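Local coordinates for protein histidine kinase (Paraburkholderia phymatum, PDB 6NB0) that probably acts as a phosphorelay sensor kinase, passing phosphate from ATP to a histidine side chain of a protein, at residues A[181-186]-A[263-268]; A[141-146]-A[197-202]. All coordinates share one frame; numbering follows the deposited sequence.

Contact 1 of 2, residues A[181-186]-A[263-268]; sequences WLLVTF and GAFEQG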
ATOM      1  N   TRP A 181      -4.784 -14.933  -0.041  1.00 24.94           N
ATOM      2  CA  TRP A 181      -5.801 -14.157  -0.755  1.00 25.30           C
ATOM      3  C   TRP A 181      -5.321 -13.771  -2.154  1.00 27.40           C
ATOM      4  O   TRP A 181      -6.048 -13.923  -3.141  1.00 24.64           O
ATOM      5  CB  TRP A 181      -6.134 -12.911   0.077  1.00 19.43           C
ATOM      6  CG  TRP A 181      -7.182 -11.996  -0.547  1.00 23.81           C
ATOM      7  CD1 TRP A 181      -8.528 -12.004  -0.312  1.00 25.23           C
ATOM      8  CD2 TRP A 181      -6.933 -10.926  -1.475  1.00 25.24           C
ATOM      9  NE1 TRP A 181      -9.148 -10.992  -1.062  1.00 24.42           N
ATOM     10  CE2 TRP A 181      -8.178 -10.330  -1.782  1.00 23.00           C
ATOM     11  CE3 TRP A 181      -5.767 -10.418  -2.087  1.00 25.54           C
ATOM     12  CZ2 TRP A 181      -8.293  -9.246  -2.665  1.00 24.62           C
ATOM     13  CZ3 TRP A 181      -5.889  -9.338  -2.961  1.00 26.97           C
ATOM     14  CH2 TRP A 181      -7.135  -8.777  -3.249  1.00 25.95           C
ATOM     15  N   LEU A 182      -4.084 -13.269  -2.256  1.00 22.14           N
ATOM     16  CA  LEU A 182      -3.581 -12.795  -3.546  1.00 24.17           C
ATOM     17  C   LEU A 182      -3.292 -13.956  -4.479  1.00 24.18           C
ATOM     18  O   LEU A 182      -3.559 -13.875  -5.685  1.00 25.85           O
ATOM     19  CB  LEU A 182      -2.320 -11.946  -3.328  1.00 24.88           C
ATOM     20  CG  LEU A 182      -1.639 -11.361  -4.586  1.00 23.70           C
ATOM     21  CD1 LEU A 182      -2.625 -10.480  -5.377  1.00 24.11           C
ATOM     22  CD2 LEU A 182      -0.409 -10.528  -4.180  1.00 22.85           C
ATOM     23  N   LEU A 183      -2.750 -15.049  -3.931  1.00 26.01           N
ATOM     24  CA  LEU A 183      -2.521 -16.265  -4.708  1.00 25.72           C
ATOM     25  C   LEU A 183      -3.797 -16.696  -5.432  1.00 29.77           C
ATOM     26  O   LEU A 183      -3.775 -16.991  -6.635  1.00 27.36           O
ATOM     27  CB  LEU A 183      -2.030 -17.366  -3.762  1.00 32.26           C
ATOM     28  CG  LEU A 183      -1.131 -18.485  -4.265  1.00 43.23           C
ATOM     29  CD1 LEU A 183       0.256 -17.911  -4.562  1.00 33.35           C
ATOM     30  CD2 LEU A 183      -1.067 -19.612  -3.223  1.00 42.37           C
ATOM     31  N   VAL A 184      -4.927 -16.729  -4.708  1.00 25.36           N
ATOM     32  CA  VAL A 184      -6.194 -17.132  -5.331  1.00 27.57           C
ATOM     33  C   VAL A 184      -6.769 -16.011  -6.201  1.00 28.13           C
ATOM     34  O   VAL A 184      -7.270 -16.262  -7.306  1.00 25.41           O
ATOM     35  CB  VAL A 184      -7.215 -17.575  -4.255  1.00 24.87           C
ATOM     36  CG1 VAL A 184      -8.520 -18.068  -4.923  1.00 24.84           C
ATOM     37  CG2 VAL A 184      -6.611 -18.708  -3.349  1.00 24.33           C
ATOM     38  N   THR A 185      -6.755 -14.774  -5.705  1.00 24.65           N
ATOM     39  CA  THR A 185      -7.341 -13.658  -6.460  1.00 22.90           C
ATOM     40  C   THR A 185      -6.649 -13.476  -7.813  1.00 23.64           C
ATOM     41  O   THR A 185      -7.305 -13.195  -8.828  1.00 26.12           O
ATOM     42  CB  THR A 185      -7.242 -12.379  -5.626  1.00 23.39           C
ATOM     43  OG1 THR A 185      -8.057 -12.523  -4.452  1.00 24.06           O
ATOM     44  CG2 THR A 185      -7.730 -11.158  -6.407  1.00 25.92           C
ATOM     45  N   PHE A 186      -5.326 -13.615  -7.846  1.00 24.61           N
ATOM     46  CA  PHE A 186      -4.615 -13.489  -9.123  1.00 26.81           C
ATOM     47  C   PHE A 186      -5.130 -14.509 -10.134  1.00 23.48           C
ATOM     48  O   PHE A 186      -5.369 -14.186 -11.311  1.00 24.21           O
ATOM     49  CB  PHE A 186      -3.105 -13.662  -8.896  1.00 25.48           C
ATOM     50  CG  PHE A 186      -2.294 -13.543 -10.174  1.00 25.00           C
ATOM     51  CD1 PHE A 186      -2.054 -14.641 -10.963  1.00 25.31           C
ATOM     52  CD2 PHE A 186      -1.818 -12.302 -10.585  1.00 27.45           C
ATOM     53  CE1 PHE A 186      -1.341 -14.521 -12.169  1.00 27.99           C
ATOM     54  CE2 PHE A 186      -1.105 -12.161 -11.771  1.00 32.45           C
ATOM     55  CZ  PHE A 186      -0.856 -13.270 -12.556  1.00 28.43           C
ATOM     56  N   GLY A 263      10.688 -19.358   3.115  1.00 38.57           N
ATOM     57  CA  GLY A 263      10.024 -20.166   2.113  1.00 36.97           C
ATOM     58  C   GLY A 263      10.359 -19.678   0.716  1.00 36.53           C
ATOM     59  O   GLY A 263      11.419 -19.102   0.473  1.00 39.62           O
ATOM     60  N   ALA A 264       9.422 -19.896  -0.203  1.00 31.35           N
ATOM     61  CA  ALA A 264       9.706 -19.601  -1.597  1.00 36.68           C
ATOM     62  C   ALA A 264       8.391 -19.439  -2.335  1.00 34.74           C
ATOM     63  O   ALA A 264       7.355 -19.965  -1.914  1.00 32.61           O
ATOM     64  CB  ALA A 264      10.545 -20.710  -2.251  1.00 39.98           C
ATOM     65  N   PHE A 265       8.454 -18.737  -3.466  1.00 32.79           N
ATOM     66  CA  PHE A 265       7.260 -18.548  -4.292  1.00 27.62           C
ATOM     67  C   PHE A 265       7.634 -18.755  -5.753  1.00 26.85           C
ATOM     68  O   PHE A 265       8.691 -18.304  -6.190  1.00 32.34           O
ATOM     69  CB  PHE A 265       6.681 -17.152  -4.086  1.00 26.77           C
ATOM     70  CG  PHE A 265       5.571 -16.829  -5.035  1.00 29.58           C
ATOM     71  CD1 PHE A 265       4.358 -17.456  -4.912  1.00 27.57           C
ATOM     72  CD2 PHE A 265       5.767 -15.927  -6.087  1.00 32.28           C
ATOM     73  CE1 PHE A 265       3.319 -17.182  -5.809  1.00 27.89           C
ATOM     74  CE2 PHE A 265       4.733 -15.656  -6.992  1.00 33.10           C
ATOM     75  CZ  PHE A 265       3.510 -16.275  -6.847  1.00 29.97           C
ATOM     76  N   GLU A 266       6.798 -19.477  -6.501  1.00 29.54           N
ATOM     77  CA  GLU A 266       7.069 -19.742  -7.908  0.53 33.98           C
ATOM     78  C   GLU A 266       5.820 -19.417  -8.706  1.00 36.55           C
ATOM     79  O   GLU A 266       4.743 -19.970  -8.431  1.00 33.39           O
ATOM     80  CB  GLU A 266       7.491 -21.198  -8.140  0.53 33.79           C
ATOM     81  CG  GLU A 266       8.733 -21.607  -7.372  0.53 36.75           C
ATOM     82  CD  GLU A 266       9.260 -22.965  -7.782  0.53 44.08           C
ATOM     83  OE1 GLU A 266       8.459 -23.918  -7.877  0.53 45.54           O
ATOM     84  OE2 GLU A 266      10.476 -23.072  -8.024  0.53 50.66           O
ATOM     85  N   GLN A 267       5.967 -18.522  -9.682  1.00 32.89           N
ATOM     86  CA  GLN A 267       4.915 -18.217 -10.642  1.00 35.64           C
ATOM     87  C   GLN A 267       5.213 -18.981 -11.930  1.00 37.77           C
ATOM     88  O   GLN A 267       6.215 -18.708 -12.610  1.00 32.84           O
ATOM     89  CB  GLN A 267       4.829 -16.713 -10.899  1.00 33.97           C
ATOM     90  CG  GLN A 267       3.726 -16.348 -11.866  1.00 32.75           C
ATOM     91  CD  GLN A 267       3.817 -14.931 -12.331  1.00 33.41           C
ATOM     92  OE1 GLN A 267       4.694 -14.175 -11.893  1.00 33.20           O
ATOM     93  NE2 GLN A 267       2.928 -14.553 -13.254  1.00 30.66           N
ATOM     94  N   GLY A 268       4.377 -19.972 -12.248  1.00 32.39           N
ATOM     95  CA  GLY A 268       4.547 -20.673 -13.507  1.00 35.10           C
ATOM     96  C   GLY A 268       4.129 -19.798 -14.678  1.00 39.48           C
ATOM     97  O   GLY A 268       3.534 -18.725 -14.524  1.00 37.60           O
TER
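L183 meets F265, and F186 meets Q267, where helix 173-189 lies over edge strand 264-267 of the mixed sheet in an α/β sandwich, a topology consistent with the Bergerat-type catalytic domain of histidine kinases. The F265 side chain illustrates how an aromatic residue bridges the gap between the two layers. Its CB points toward the helix but still lies 6.5 Å from L183 CD1, and CG, held anti to the backbone N (chi1 172°), shortens the separation to 5.4 Å. Further along the ring, F265 CD1 is 4.1 Å from L183 CD1 and F265 CE1 only 3.4 Å from it, a close approach made at the ring edge near its plane. Beyond that point the ring turns away, F265 CZ already 4.3 Å from L183 CD1. L183 thus offers a single methyl branch, its side chain running past F265 in the opposite direction, while C254 of helix 252-260 touches both residues. One face of the F265 ring has the backbone N of Q267 above it, toward the rim. Q267 reaches inward as an extended chain, and its amide is tethered by OE1, which bonds to S248 N. The F186 ring and this amide stand 77° apart, and their nearest atoms are F186 CZ and Q267 NE2, 4.1 Å apart in an oblique approach.

Contact 2 of 2, residues A[141-146]-A[197-202]; sequences ETIGDV and VTLDAD
Helix-on-sheet packing, the basic joint of an α/β sandwich, is seen here in miniature: I143 and T142 of helix 135-154 close on L199 of strand 196-204, with the CA atoms of I143 and L199 8.4 Å apart. L199 sends its CB toward the helix and is the strand's sole point of touch in this pairing. I143 starts out less directly, its CA–CB bond running neither at the strand nor away from it. Its longer branch makes up the difference: CG1 sits beside the backbone N (chi1 -64°), and a turn about the CB–CG1 bond (chi2 -65°) swings the terminal methyl CD1 to 4.2 Å from L199 CD2. The same I143 methyl lies 4.3 Å from L199 CB, so it rests against the root of the leucine as well as one of its branches, the two side chains meeting at a slant. T142 supplies a lighter touch, with CG2 4.5 Å from L199 CD2. Its two branches divide the work, for OG1 bonds back to L138 O one turn earlier, which settles the buried hydroxyl within the helix and leaves the methyl for apolar packing. The contact is purely apolar and small. E141 and D145 both form salt bridges with R45, and E141 has a second in R173 at the start of helix 173-189. That helix packs alongside, L180 touching T142, and W181 and T185 touching V146. In the sheet, strand 196-204 runs between parallel strand 157-161, whose L160 touches L199, and antiparallel strand 207-214, which brings V212 against the same leucine.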
ATOM      1  N   GLU A 141     -11.229 -19.160   5.232  1.00 30.20           N
ATOM      2  CA  GLU A 141     -11.402 -17.709   5.148  1.00 30.63           C
ATOM      3  C   GLU A 141     -10.920 -17.161   3.815  1.00 26.59           C
ATOM      4  O   GLU A 141     -11.548 -16.260   3.251  1.00 29.92           O
ATOM      5  CB  GLU A 141     -10.655 -17.029   6.295  1.00 39.62           C
ATOM      6  CG  GLU A 141     -10.731 -15.512   6.264  1.00 47.77           C
ATOM      7  CD  GLU A 141     -10.229 -14.869   7.557  1.00 61.24           C
ATOM      8  OE1 GLU A 141      -9.275 -15.413   8.171  1.00 49.21           O
ATOM      9  OE2 GLU A 141     -10.812 -13.832   7.964  1.00 63.25           O
ATOM     10  N   THR A 142      -9.786 -17.673   3.312  1.00 26.15           N
ATOM     11  CA  THR A 142      -9.273 -17.265   2.013  1.00 22.98           C
ATOM     12  C   THR A 142     -10.308 -17.524   0.928  1.00 27.47           C
ATOM     13  O   THR A 142     -10.604 -16.650   0.096  1.00 25.88           O
ATOM     14  CB  THR A 142      -7.968 -18.027   1.693  1.00 26.93           C
ATOM     15  OG1 THR A 142      -6.975 -17.790   2.718  1.00 28.85           O
ATOM     16  CG2 THR A 142      -7.399 -17.591   0.333  1.00 24.02           C
ATOM     17  N   ILE A 143     -10.851 -18.738   0.903  1.00 26.73           N
ATOM     18  CA  ILE A 143     -11.820 -19.089  -0.136  1.00 25.78           C
ATOM     19  C   ILE A 143     -13.030 -18.175  -0.027  1.00 27.84           C
ATOM     20  O   ILE A 143     -13.525 -17.643  -1.028  1.00 27.37           O
ATOM     21  CB  ILE A 143     -12.222 -20.571  -0.015  1.00 31.45           C
ATOM     22  CG1 ILE A 143     -11.009 -21.482  -0.267  1.00 30.41           C
ATOM     23  CG2 ILE A 143     -13.394 -20.897  -0.955  1.00 32.74           C
ATOM     24  CD1 ILE A 143     -10.460 -21.385  -1.690  1.00 29.01           C
ATOM     25  N   GLY A 144     -13.527 -17.996   1.199  1.00 29.29           N
ATOM     26  CA  GLY A 144     -14.689 -17.150   1.408  1.00 30.35           C
ATOM     27  C   GLY A 144     -14.457 -15.713   0.971  1.00 29.44           C
ATOM     28  O   GLY A 144     -15.307 -15.120   0.306  1.00 27.09           O
ATOM     29  N   ASP A 145     -13.298 -15.140   1.327  1.00 26.20           N
ATOM     30  CA  ASP A 145     -13.002 -13.753   0.967  1.00 28.92           C
ATOM     31  C   ASP A 145     -12.886 -13.556  -0.547  1.00 27.92           C
ATOM     32  O   ASP A 145     -13.363 -12.550  -1.080  1.00 26.06           O
ATOM     33  CB  ASP A 145     -11.709 -13.295   1.647  1.00 22.99           C
ATOM     34  CG  ASP A 145     -11.879 -13.021   3.156  1.00 28.34           C
ATOM     35  OD1 ASP A 145     -13.027 -12.983   3.671  1.00 28.50           O
ATOM     36  OD2 ASP A 145     -10.844 -12.759   3.821  1.00 34.51           O
ATOM     37  N   VAL A 146     -12.226 -14.473  -1.252  1.00 26.69           N
ATOM     38  CA  VAL A 146     -12.068 -14.303  -2.693  1.00 23.65           C
ATOM     39  C   VAL A 146     -13.383 -14.578  -3.417  1.00 24.43           C
ATOM     40  O   VAL A 146     -13.702 -13.933  -4.432  1.00 30.14           O
ATOM     41  CB  VAL A 146     -10.920 -15.193  -3.209  1.00 26.52           C
ATOM     42  CG1 VAL A 146     -10.766 -15.060  -4.742  1.00 19.76           C
ATOM     43  CG2 VAL A 146      -9.589 -14.810  -2.508  1.00 26.24           C
ATOM     44  N   VAL A 197     -10.810 -22.587 -10.227  1.00 28.81           N
ATOM     45  CA  VAL A 197      -9.529 -22.292  -9.577  1.00 27.93           C
ATOM     46  C   VAL A 197      -9.423 -23.145  -8.320  1.00 31.48           C
ATOM     47  O   VAL A 197     -10.304 -23.100  -7.458  1.00 27.63           O
ATOM     48  CB  VAL A 197      -9.401 -20.794  -9.245  1.00 24.68           C
ATOM     49  CG1 VAL A 197      -8.117 -20.521  -8.422  1.00 24.10           C
ATOM     50  CG2 VAL A 197      -9.395 -19.961 -10.552  1.00 24.74           C
ATOM     51  N   THR A 198      -8.364 -23.945  -8.215  1.00 27.63           N
ATOM     52  CA  THR A 198      -8.219 -24.871  -7.096  1.00 25.45           C
ATOM     53  C   THR A 198      -7.063 -24.416  -6.215  1.00 30.79           C
ATOM     54  O   THR A 198      -5.953 -24.197  -6.715  1.00 28.45           O
ATOM     55  CB  THR A 198      -7.971 -26.296  -7.599  1.00 26.43           C
ATOM     56  OG1 THR A 198      -9.111 -26.752  -8.335  1.00 29.79           O
ATOM     57  CG2 THR A 198      -7.665 -27.255  -6.431  1.00 31.82           C
ATOM     58  N   LEU A 199      -7.328 -24.279  -4.912  1.00 23.45           N
ATOM     59  CA  LEU A 199      -6.287 -24.101  -3.907  1.00 24.36           C
ATOM     60  C   LEU A 199      -6.007 -25.459  -3.271  1.00 27.03           C
ATOM     61  O   LEU A 199      -6.906 -26.048  -2.652  1.00 29.30           O
ATOM     62  CB  LEU A 199      -6.741 -23.088  -2.852  1.00 23.90           C
ATOM     63  CG  LEU A 199      -5.836 -22.900  -1.621  1.00 28.58           C
ATOM     64  CD1 LEU A 199      -4.443 -22.460  -2.039  1.00 27.38           C
ATOM     65  CD2 LEU A 199      -6.453 -21.863  -0.693  1.00 26.46           C
ATOM     66  N   ASP A 200      -4.796 -25.981  -3.472  1.00 25.04           N
ATOM     67  CA  ASP A 200      -4.322 -27.205  -2.816  1.00 25.48           C
ATOM     68  C   ASP A 200      -3.418 -26.793  -1.664  1.00 31.81           C
ATOM     69  O   ASP A 200      -2.551 -25.935  -1.853  1.00 30.41           O
ATOM     70  CB  ASP A 200      -3.496 -28.080  -3.768  1.00 35.55           C
ATOM     71  CG  ASP A 200      -4.325 -28.767  -4.809  1.00 53.86           C
ATOM     72  OD1 ASP A 200      -5.545 -28.879  -4.627  1.00 62.47           O
ATOM     73  OD2 ASP A 200      -3.741 -29.218  -5.809  1.00 67.10           O
ATOM     74  N   ALA A 201      -3.580 -27.409  -0.491  1.00 29.69           N
ATOM     75  CA  ALA A 201      -2.704 -27.029   0.623  1.00 31.53           C
ATOM     76  C   ALA A 201      -2.473 -28.214   1.541  1.00 31.80           C
ATOM     77  O   ALA A 201      -3.405 -28.965   1.831  1.00 30.16           O
ATOM     78  CB  ALA A 201      -3.286 -25.871   1.436  1.00 33.03           C
ATOM     79  N   ASP A 202      -1.236 -28.372   2.011  1.00 29.66           N
ATOM     80  CA  ASP A 202      -0.873 -29.474   2.900  0.64 33.01           C
ATOM     81  C   ASP A 202       0.393 -29.066   3.643  1.00 33.81           C
ATOM     82  O   ASP A 202       1.030 -28.057   3.319  1.00 33.58           O
ATOM     83  CB  ASP A 202      -0.678 -30.781   2.108  0.64 35.33           C
ATOM     84  CG  ASP A 202      -0.860 -32.044   2.959  0.64 38.58           C
ATOM     85  OD1 ASP A 202      -1.077 -31.948   4.191  0.64 39.13           O
ATOM     86  OD2 ASP A 202      -0.771 -33.154   2.385  0.64 41.72           O
TER

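From the N terminus the four segments come in the order 141-146, 181-186, 197-202 and 263-268, so the two contacts cross along the chain rather than nest. Contact 2 closes over the 50 residues that hold strands 157-161 and 168-171 and all of helix 173-189. Contact 1 opens inside that loop and closes 76 residues later, after strands 196-204 and 207-214 and helices 232-238 and 252-260. Both fasten a helix to the same mixed sheet, contact 1 at its edge strand and contact 2 next to its other edge. Between them the helices pack directly, with V184 CG1 3.8 Å from V146 CG1, so the two helices form one layer over the sheet.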